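PDB 4ZQX: polyhedrin from Uranotaenia sapphirina cypovirus, which forms the crystalline matrix of viral occlusion bodies and binds ATP in this crystal. Local coordinates for residues E28-A33 against M227-Q232; S103-G108 against R158-W163; K114-I119 against A175-R180. All blocks are in the same frame, centred on the assembly; numbering follows the deposited sequence.

From the N terminus the chain first lays down 28-33, the opening half of contact 1, whose partner 227-232 comes only near the C terminus; contact 1 therefore closes the longest loop, and contacts 2 and 3 both fall within it. Strand 101-107 follows, then 116-120, before their partners 160-166 and 173-179 return in the same order, so contacts 2 and 3 cross. Contact 2 belongs to the same antiparallel sheet as 28-33, since strands 27-34 and 101-107 are neighbours there. Contact 3 lies in a second sheet that packs on it through Phe104, Leu29, Ile117 and Val176. Contact 1 covers the other face with the C-terminal loop.

Contact 1. Residues E28-A33 against M227-Q232; sequences ELVIVA and MTMLDQ
Met227 points CG away from its own N (chi1 -173°) and bends at chi2 and chi3, which brings CE back to Val30, 3.8 Å from Val30 CG2. Met229 takes the other route: CG stands anti to the carbonyl carbon (chi1 -65°) and the rest runs out straight, carrying CE to the strand between Val30 and Val32. The setting is one face of the large antiparallel polyhedrin sheet, whose strand 27-34 is covered here by the loop that follows helix 214-225. The Val30 and Met227 side chains run antiparallel past one another, whereas Met229 meets Val30 at about a right angle. Val30 uses both methyls, CG2 for Met227 and CG1 for Met229, and Val32 only CG2. No hydrogen bond joins the segments; the contact is apolar and buried. Glu28 adds only its CB, 4.2 Å from Met227 CE, while its carboxylate turns off to a hydrogen bond with His44. Leu217 and His221 of helix 214-225 pack on the same face, and Tyr133 of a second subunit covers Met227 and Val30. Further along the loop, Leu230 touches the bound ATP. The methyl of Met229 ends between two valines, CE lying 4.1 Å from Val30 CG1 and 4.1 Å from Val32 CG2.

Contact 2. Residues S103-G108 against R158-W163; sequences SFYLRG and RCEKAW. With ATP (adenosine-5'-triphosphate), chain B.
Backbone hydrogen bonds join Phe104 to Trp163 and Leu106 to Lys161 in both directions. The straightest runs from Leu106 N to Lys161 O (2.9 Å, 168° at the hydrogen), and past the strand Gly108 N still donates to Cys159 O at 2.9 Å. Between these pairs CA-H...O contacts fill in, the shortest from Ala162 CA to Phe104 O at 3.1 Å. Among the apolar contacts, Phe104 and Trp163 run alongside each other from the same face of the sheet. The indole edge meets the phenyl, Trp163 CE3 being 3.7 Å from Phe104 CD1, and the planes stand oblique at 43°. On the opposite face of the sheet the Tyr105 ring passes Ala162 CB, while its hydroxyl is hydrogen-bonded to Leu230 N and Tyr164 OH. These are two neighbouring antiparallel strands of the six-stranded polyhedrin sheet, Phe104 facing the smaller sheet and Tyr105 the C-terminal loop. Polar contacts gather toward the nucleotide. Glu160 OE2 approaches Tyr105 CD1 obliquely at 3.5 Å, carboxylate and ring planes 86° apart. Arg107 is extended from CG to NE, so that Cys159 SG lies over one face of the guanidinium, offset toward its rim, 3.7 Å from Arg107 NH1, while NH2 hydrogen-bonds to Ser154 O. A water accepts from Arg107 NE and donates to Glu160 OE1, linking two groups, presumably of opposite charge, that are not in direct contact; OE1 also accepts from Thr228 N. In the loop before the strand, Arg158 N donates to ATP O3G at 2.9 Å, a gamma-phosphate oxygen of a ligand also held by Ser154, Gly156 and Ser234.

Contact 3. Residues K114-I119 against A175-R180; sequences KASIDI and AVIVPR
Ile117 and Val176 extend together from one face of their sheet, Ile117 CG1 standing 4.2 Å from Val176 CG1. Both reach into the interface with the larger sheet, where Phe104 packs on them, and Val176 also touches Leu29. On the reverse face Ser116 is paired with Ile177 and Asp118 with Ala175. Ser116 OG sits between its backbone N and carbonyl carbon (chi1 61°), a turn that lays the hydroxyl alongside Ile177, with OG 3.5 Å from Ile177 CB. From there a water joins Ser116 OG (2.9 Å) to Ala175 O, to which it donates a hydrogen. That carbonyl also accepts from Asp118 N, so two donors grip it, and Ala175 N returns a bond to Asp118 O. The Asp118 carboxylate swings away to a salt bridge with Arg120. At the other end the Pro179 ring meets the backbone and base of Lys114: Pro179 CG lies 3.9 Å from Lys114 CB, and CD rests against Ala115 CA. Beneath the side chains, Ser116 N donates to Ile177 O almost straight (2.9 Å, 173°), and Ile177 N returns a bond to Ser116 O. Thr203 of a third subunit packs on Ala175 and Ile177. These reciprocal bonds, with strand directions 175° apart, define an antiparallel pair within the three-stranded sheet of the polyhedrin fold, with 173-179 in the middle, between 50-55 and 116-120.

Contact 1. Residues E28-A33 against M227-Q232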
# COMPACT_ATOMS: atom_id res chain seq x y z
N GLU A 28 15.17 -5.17 -9.08
CA GLU A 28 14.21 -4.49 -9.94
C GLU A 28 13.22 -5.47 -10.56
O GLU A 28 13.61 -6.55 -11.03
CB GLU A 28 14.93 -3.75 -11.08
CG GLU A 28 16.07 -2.86 -10.63
CD GLU A 28 15.65 -1.60 -9.90
OE1 GLU A 28 14.48 -1.21 -10.03
OE2 GLU A 28 16.51 -0.98 -9.23
N LEU A 29 11.94 -5.09 -10.57
CA LEU A 29 10.89 -5.88 -11.21
C LEU A 29 10.07 -4.98 -12.15
O LEU A 29 9.55 -3.95 -11.73
CB LEU A 29 9.96 -6.48 -10.15
CG LEU A 29 8.65 -7.14 -10.63
CD1 LEU A 29 8.92 -8.38 -11.46
CD2 LEU A 29 7.76 -7.47 -9.44
N VAL A 30 10.00 -5.35 -13.41
CA VAL A 30 9.07 -4.72 -14.34
C VAL A 30 8.13 -5.77 -14.89
O VAL A 30 8.55 -6.76 -15.47
CB VAL A 30 9.78 -4.03 -15.51
CG1 VAL A 30 8.75 -3.46 -16.50
CG2 VAL A 30 10.68 -2.93 -15.00
N ILE A 31 6.85 -5.53 -14.68
CA ILE A 31 5.82 -6.38 -15.25
C ILE A 31 5.20 -5.66 -16.41
O ILE A 31 4.83 -4.50 -16.28
CB ILE A 31 4.75 -6.69 -14.20
CG1 ILE A 31 5.41 -7.39 -13.01
CG2 ILE A 31 3.63 -7.55 -14.81
CD1 ILE A 31 4.52 -7.61 -11.85
N VAL A 32 5.12 -6.34 -17.56
CA VAL A 32 4.49 -5.76 -18.74
C VAL A 32 3.29 -6.60 -19.16
O VAL A 32 3.42 -7.81 -19.42
CB VAL A 32 5.47 -5.73 -19.93
CG1 VAL A 32 4.81 -5.08 -21.17
CG2 VAL A 32 6.76 -5.02 -19.54
N ALA A 33 2.14 -5.94 -19.24
CA ALA A 33 0.93 -6.54 -19.80
C ALA A 33 0.75 -6.04 -21.23
O ALA A 33 0.82 -4.85 -21.47
CB ALA A 33 -0.29 -6.14 -18.95
N MET A 227 16.73 -2.01 -18.90
CA MET A 227 16.11 -3.32 -18.76
C MET A 227 15.95 -3.89 -20.16
O MET A 227 15.25 -3.33 -20.99
CB MET A 227 14.73 -3.23 -18.11
CG MET A 227 14.11 -4.61 -17.79
SD MET A 227 14.93 -5.47 -16.43
CE MET A 227 14.07 -4.74 -15.02
N THR A 228 16.60 -5.02 -20.43
CA THR A 228 16.51 -5.63 -21.74
C THR A 228 15.18 -6.37 -21.86
O THR A 228 14.78 -7.05 -20.94
CB THR A 228 17.69 -6.61 -21.94
OG1 THR A 228 18.92 -5.91 -21.72
CG2 THR A 228 17.67 -7.19 -23.33
N MET A 229 14.47 -6.19 -22.97
CA MET A 229 13.21 -6.89 -23.18
C MET A 229 13.27 -7.70 -24.46
O MET A 229 14.07 -7.40 -25.35
CB MET A 229 12.05 -5.88 -23.22
CG MET A 229 11.87 -5.19 -21.90
SD MET A 229 10.44 -4.13 -21.86
CE MET A 229 10.55 -3.56 -20.19
N LEU A 230 12.42 -8.72 -24.54
CA LEU A 230 12.40 -9.64 -25.65
C LEU A 230 11.05 -9.51 -26.35
O LEU A 230 10.01 -9.52 -25.68
CB LEU A 230 12.56 -11.07 -25.13
CG LEU A 230 12.87 -12.14 -26.16
CD1 LEU A 230 14.27 -11.92 -26.69
CD2 LEU A 230 12.74 -13.54 -25.56
N ASP A 231 11.07 -9.40 -27.68
CA ASP A 231 9.83 -9.26 -28.44
C ASP A 231 9.35 -10.61 -28.97
O ASP A 231 9.95 -11.65 -28.69
CB ASP A 231 9.97 -8.20 -29.56
CG ASP A 231 10.89 -8.61 -30.69
OD1 ASP A 231 11.16 -9.82 -30.85
OD2 ASP A 231 11.35 -7.71 -31.42
N GLN A 232 8.27 -10.58 -29.74
CA GLN A 232 7.64 -11.81 -30.24
C GLN A 232 8.43 -12.48 -31.36
O GLN A 232 8.05 -13.56 -31.84
CB GLN A 232 6.21 -11.52 -30.70
CG GLN A 232 6.06 -10.59 -31.90
CD GLN A 232 5.83 -9.13 -31.51
OE1 GLN A 232 6.45 -8.61 -30.56
NE2 GLN A 232 4.93 -8.45 -32.24

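Contact 2. Residues S103-G108 against R158-W163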
# COMPACT_ATOMS: atom_id res chain seq x y z
N SER A 103 4.66 -10.43 -19.18
CA SER A 103 6.11 -10.60 -19.15
C SER A 103 6.62 -10.05 -17.83
O SER A 103 6.25 -8.95 -17.45
CB SER A 103 6.74 -9.80 -20.28
OG SER A 103 6.22 -10.19 -21.53
N PHE A 104 7.48 -10.82 -17.17
CA PHE A 104 8.04 -10.46 -15.88
C PHE A 104 9.55 -10.34 -16.04
O PHE A 104 10.21 -11.33 -16.32
CB PHE A 104 7.74 -11.55 -14.84
CG PHE A 104 6.28 -11.72 -14.55
CD1 PHE A 104 5.48 -12.49 -15.38
CD2 PHE A 104 5.70 -11.11 -13.46
CE1 PHE A 104 4.14 -12.64 -15.13
CE2 PHE A 104 4.36 -11.26 -13.21
CZ PHE A 104 3.58 -12.02 -14.05
N TYR A 105 10.07 -9.13 -15.86
CA TYR A 105 11.50 -8.86 -16.00
C TYR A 105 12.11 -8.60 -14.63
O TYR A 105 11.68 -7.69 -13.94
CB TYR A 105 11.70 -7.65 -16.92
CG TYR A 105 11.33 -7.98 -18.35
CD1 TYR A 105 12.19 -8.71 -19.15
CD2 TYR A 105 10.11 -7.58 -18.89
CE1 TYR A 105 11.87 -9.04 -20.45
CE2 TYR A 105 9.79 -7.88 -20.21
CZ TYR A 105 10.67 -8.63 -20.98
OH TYR A 105 10.40 -8.97 -22.29
N LEU A 106 13.09 -9.42 -14.24
CA LEU A 106 13.74 -9.30 -12.93
C LEU A 106 15.22 -9.00 -13.12
O LEU A 106 15.89 -9.67 -13.91
CB LEU A 106 13.60 -10.61 -12.14
CG LEU A 106 12.24 -10.97 -11.53
CD1 LEU A 106 11.22 -11.31 -12.60
CD2 LEU A 106 12.39 -12.15 -10.57
N ARG A 107 15.74 -8.01 -12.39
CA ARG A 107 17.14 -7.65 -12.56
C ARG A 107 17.76 -7.33 -11.21
O ARG A 107 17.25 -6.49 -10.49
CB ARG A 107 17.30 -6.44 -13.50
CG ARG A 107 18.74 -6.21 -13.97
CD ARG A 107 18.94 -4.81 -14.59
NE ARG A 107 20.21 -4.72 -15.30
CZ ARG A 107 21.39 -4.44 -14.74
NH1 ARG A 107 21.47 -4.19 -13.44
NH2 ARG A 107 22.48 -4.41 -15.49
N GLY A 108 18.87 -7.98 -10.91
CA GLY A 108 19.58 -7.70 -9.68
C GLY A 108 20.00 -8.93 -8.92
O GLY A 108 20.11 -10.03 -9.48
N ARG A 158 25.33 -9.74 -15.49
CA ARG A 158 25.04 -11.16 -15.28
C ARG A 158 23.84 -11.35 -14.35
O ARG A 158 23.86 -12.23 -13.48
CB ARG A 158 26.26 -11.88 -14.69
CG ARG A 158 27.56 -11.57 -15.41
CD ARG A 158 28.79 -12.23 -14.76
NE ARG A 158 28.97 -11.88 -13.35
CZ ARG A 158 29.41 -10.70 -12.90
NH1 ARG A 158 29.67 -9.72 -13.75
NH2 ARG A 158 29.55 -10.51 -11.60
N CYS A 159 22.80 -10.54 -14.50
CA CYS A 159 21.75 -10.52 -13.49
C CYS A 159 20.34 -10.20 -13.95
O CYS A 159 19.54 -9.71 -13.15
CB CYS A 159 22.16 -9.53 -12.38
SG CYS A 159 22.17 -7.78 -12.85
N GLU A 160 19.99 -10.52 -15.20
CA GLU A 160 18.59 -10.36 -15.63
C GLU A 160 18.02 -11.69 -16.13
O GLU A 160 18.68 -12.41 -16.90
CB GLU A 160 18.42 -9.29 -16.71
CG GLU A 160 16.93 -9.09 -17.06
CD GLU A 160 16.68 -8.13 -18.21
OE1 GLU A 160 17.47 -7.20 -18.40
OE2 GLU A 160 15.67 -8.31 -18.92
N LYS A 161 16.80 -11.99 -15.69
CA LYS A 161 16.02 -13.10 -16.22
C LYS A 161 14.58 -12.67 -16.37
O LYS A 161 14.14 -11.70 -15.75
CB LYS A 161 16.08 -14.31 -15.28
CG LYS A 161 17.48 -14.79 -14.96
CD LYS A 161 17.44 -16.10 -14.16
CE LYS A 161 18.77 -16.43 -13.53
NZ LYS A 161 19.85 -16.68 -14.52
N ALA A 162 13.83 -13.43 -17.16
CA ALA A 162 12.43 -13.13 -17.40
C ALA A 162 11.57 -14.38 -17.34
O ALA A 162 12.06 -15.50 -17.42
CB ALA A 162 12.28 -12.46 -18.75
N TRP A 163 10.27 -14.16 -17.20
CA TRP A 163 9.28 -15.25 -17.28
C TRP A 163 8.07 -14.76 -18.07
O TRP A 163 7.68 -13.60 -17.97
CB TRP A 163 8.90 -15.74 -15.88
CG TRP A 163 8.03 -16.98 -15.91
CD1 TRP A 163 8.43 -18.24 -16.26
CD2 TRP A 163 6.63 -17.07 -15.62
NE1 TRP A 163 7.37 -19.11 -16.20
CE2 TRP A 163 6.25 -18.42 -15.80
CE3 TRP A 163 5.66 -16.15 -15.20
CZ2 TRP A 163 4.95 -18.87 -15.60
CZ3 TRP A 163 4.36 -16.59 -15.00
CH2 TRP A 163 4.02 -17.95 -15.19
PG ATP B . 25.18 -10.52 -19.01
O1G ATP B . 25.70 -11.86 -19.43
O2G ATP B . 23.81 -10.51 -18.36
O3G ATP B . 26.20 -9.68 -18.25
PB ATP B . 25.63 -9.82 -21.77
O1B ATP B . 25.38 -8.50 -22.45
O2B ATP B . 27.04 -10.30 -21.54
O3B ATP B . 24.82 -9.74 -20.37
PA ATP B . 25.17 -12.38 -23.10
O1A ATP B . 25.52 -12.27 -24.56
O2A ATP B . 26.15 -13.04 -22.14
O3A ATP B . 24.74 -10.91 -22.58
O5' ATP B . 23.77 -13.21 -23.01
C5' ATP B . 23.14 -13.48 -21.76
C4' ATP B . 22.05 -14.51 -22.00
O4' ATP B . 21.02 -13.95 -22.82
C3' ATP B . 22.56 -15.73 -22.75
O3' ATP B . 22.07 -16.91 -22.11
C2' ATP B . 21.96 -15.63 -24.14
O2' ATP B . 21.69 -16.88 -24.78
C1' ATP B . 20.68 -14.84 -23.88
N9 ATP B . 20.26 -14.15 -25.12
C8 ATP B . 20.98 -13.25 -25.82
N7 ATP B . 20.29 -12.83 -26.92
C5 ATP B . 19.12 -13.48 -26.91
C6 ATP B . 17.93 -13.51 -27.77
N6 ATP B . 17.94 -12.71 -28.86
N1 ATP B . 16.90 -14.33 -27.45
C2 ATP B . 16.95 -15.10 -26.34
N3 ATP B . 18.01 -15.12 -25.51
C4 ATP B . 19.10 -14.35 -25.73
O HOH W 1 19.59 -5.28 -17.99

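Contact 3. Residues K114-I119 against A175-R180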
# COMPACT_ATOMS: atom_id res chain seq x y z
N LYS A 114 14.04 -18.98 -4.99
CA LYS A 114 12.89 -18.67 -4.14
C LYS A 114 11.97 -17.59 -4.70
O LYS A 114 10.92 -17.30 -4.11
CB LYS A 114 13.34 -18.27 -2.72
CG LYS A 114 14.02 -19.41 -1.91
CD LYS A 114 13.20 -20.69 -1.79
CE LYS A 114 11.86 -20.51 -1.13
NZ LYS A 114 11.94 -20.40 0.36
N ALA A 115 12.35 -16.97 -5.81
CA ALA A 115 11.47 -15.99 -6.43
C ALA A 115 10.18 -16.68 -6.84
O ALA A 115 10.22 -17.75 -7.46
CB ALA A 115 12.14 -15.35 -7.62
N SER A 116 9.03 -16.11 -6.47
CA SER A 116 7.75 -16.74 -6.79
C SER A 116 6.82 -15.79 -7.53
O SER A 116 6.71 -14.62 -7.19
CB SER A 116 7.07 -17.27 -5.52
OG SER A 116 6.81 -16.24 -4.60
N ILE A 117 6.17 -16.31 -8.56
CA ILE A 117 5.22 -15.56 -9.36
C ILE A 117 3.92 -16.34 -9.31
O ILE A 117 3.83 -17.44 -9.82
CB ILE A 117 5.69 -15.39 -10.81
CG1 ILE A 117 7.04 -14.65 -10.85
CG2 ILE A 117 4.65 -14.64 -11.64
CD1 ILE A 117 7.70 -14.65 -12.22
N ASP A 118 2.91 -15.76 -8.67
CA ASP A 118 1.65 -16.43 -8.44
C ASP A 118 0.55 -15.68 -9.19
O ASP A 118 0.25 -14.53 -8.87
CB ASP A 118 1.40 -16.46 -6.92
CG ASP A 118 0.17 -17.26 -6.51
OD1 ASP A 118 -0.39 -18.03 -7.33
OD2 ASP A 118 -0.21 -17.13 -5.33
N ILE A 119 -0.03 -16.33 -10.19
CA ILE A 119 -1.16 -15.80 -10.94
C ILE A 119 -2.43 -16.27 -10.25
O ILE A 119 -2.72 -17.49 -10.22
CB ILE A 119 -1.15 -16.29 -12.38
CG1 ILE A 119 0.20 -16.01 -13.04
CG2 ILE A 119 -2.29 -15.64 -13.17
CD1 ILE A 119 0.61 -14.57 -13.05
N ALA A 175 0.60 -11.81 -7.66
CA ALA A 175 1.46 -11.66 -6.49
C ALA A 175 2.85 -12.20 -6.80
O ALA A 175 3.01 -13.39 -7.05
CB ALA A 175 0.88 -12.38 -5.29
N VAL A 176 3.82 -11.30 -6.79
CA VAL A 176 5.21 -11.64 -7.06
C VAL A 176 6.01 -11.33 -5.80
O VAL A 176 5.91 -10.23 -5.26
CB VAL A 176 5.77 -10.81 -8.24
CG1 VAL A 176 7.22 -11.18 -8.54
CG2 VAL A 176 4.93 -11.03 -9.45
N ILE A 177 6.76 -12.32 -5.33
CA ILE A 177 7.62 -12.15 -4.17
C ILE A 177 9.04 -12.45 -4.61
O ILE A 177 9.31 -13.55 -5.08
CB ILE A 177 7.23 -13.12 -3.05
CG1 ILE A 177 5.78 -12.87 -2.64
CG2 ILE A 177 8.14 -12.94 -1.82
CD1 ILE A 177 5.19 -13.91 -1.71
N VAL A 178 9.95 -11.48 -4.47
CA VAL A 178 11.32 -11.60 -4.97
C VAL A 178 12.31 -11.36 -3.85
O VAL A 178 12.61 -10.21 -3.52
CB VAL A 178 11.61 -10.57 -6.07
CG1 VAL A 178 12.99 -10.81 -6.65
CG2 VAL A 178 10.57 -10.64 -7.15
N PRO A 179 12.84 -12.45 -3.25
CA PRO A 179 13.78 -12.30 -2.13
C PRO A 179 15.22 -12.11 -2.59
O PRO A 179 15.60 -12.58 -3.67
CB PRO A 179 13.65 -13.63 -1.36
CG PRO A 179 12.75 -14.48 -2.15
CD PRO A 179 12.54 -13.87 -3.49
N ARG A 180 15.99 -11.39 -1.78
CA ARG A 180 17.40 -11.20 -2.03
C ARG A 180 18.24 -12.49 -1.90
O ARG A 180 18.03 -13.29 -0.99
CB ARG A 180 17.94 -10.16 -1.05
CG ARG A 180 19.35 -9.71 -1.40
CD ARG A 180 19.88 -8.62 -0.48
NE ARG A 180 21.10 -8.04 -1.05
CZ ARG A 180 21.13 -7.05 -1.95
NH1 ARG A 180 20.02 -6.46 -2.41
NH2 ARG A 180 22.30 -6.63 -2.40
O HOH W 2 4.08 -15.34 -5.08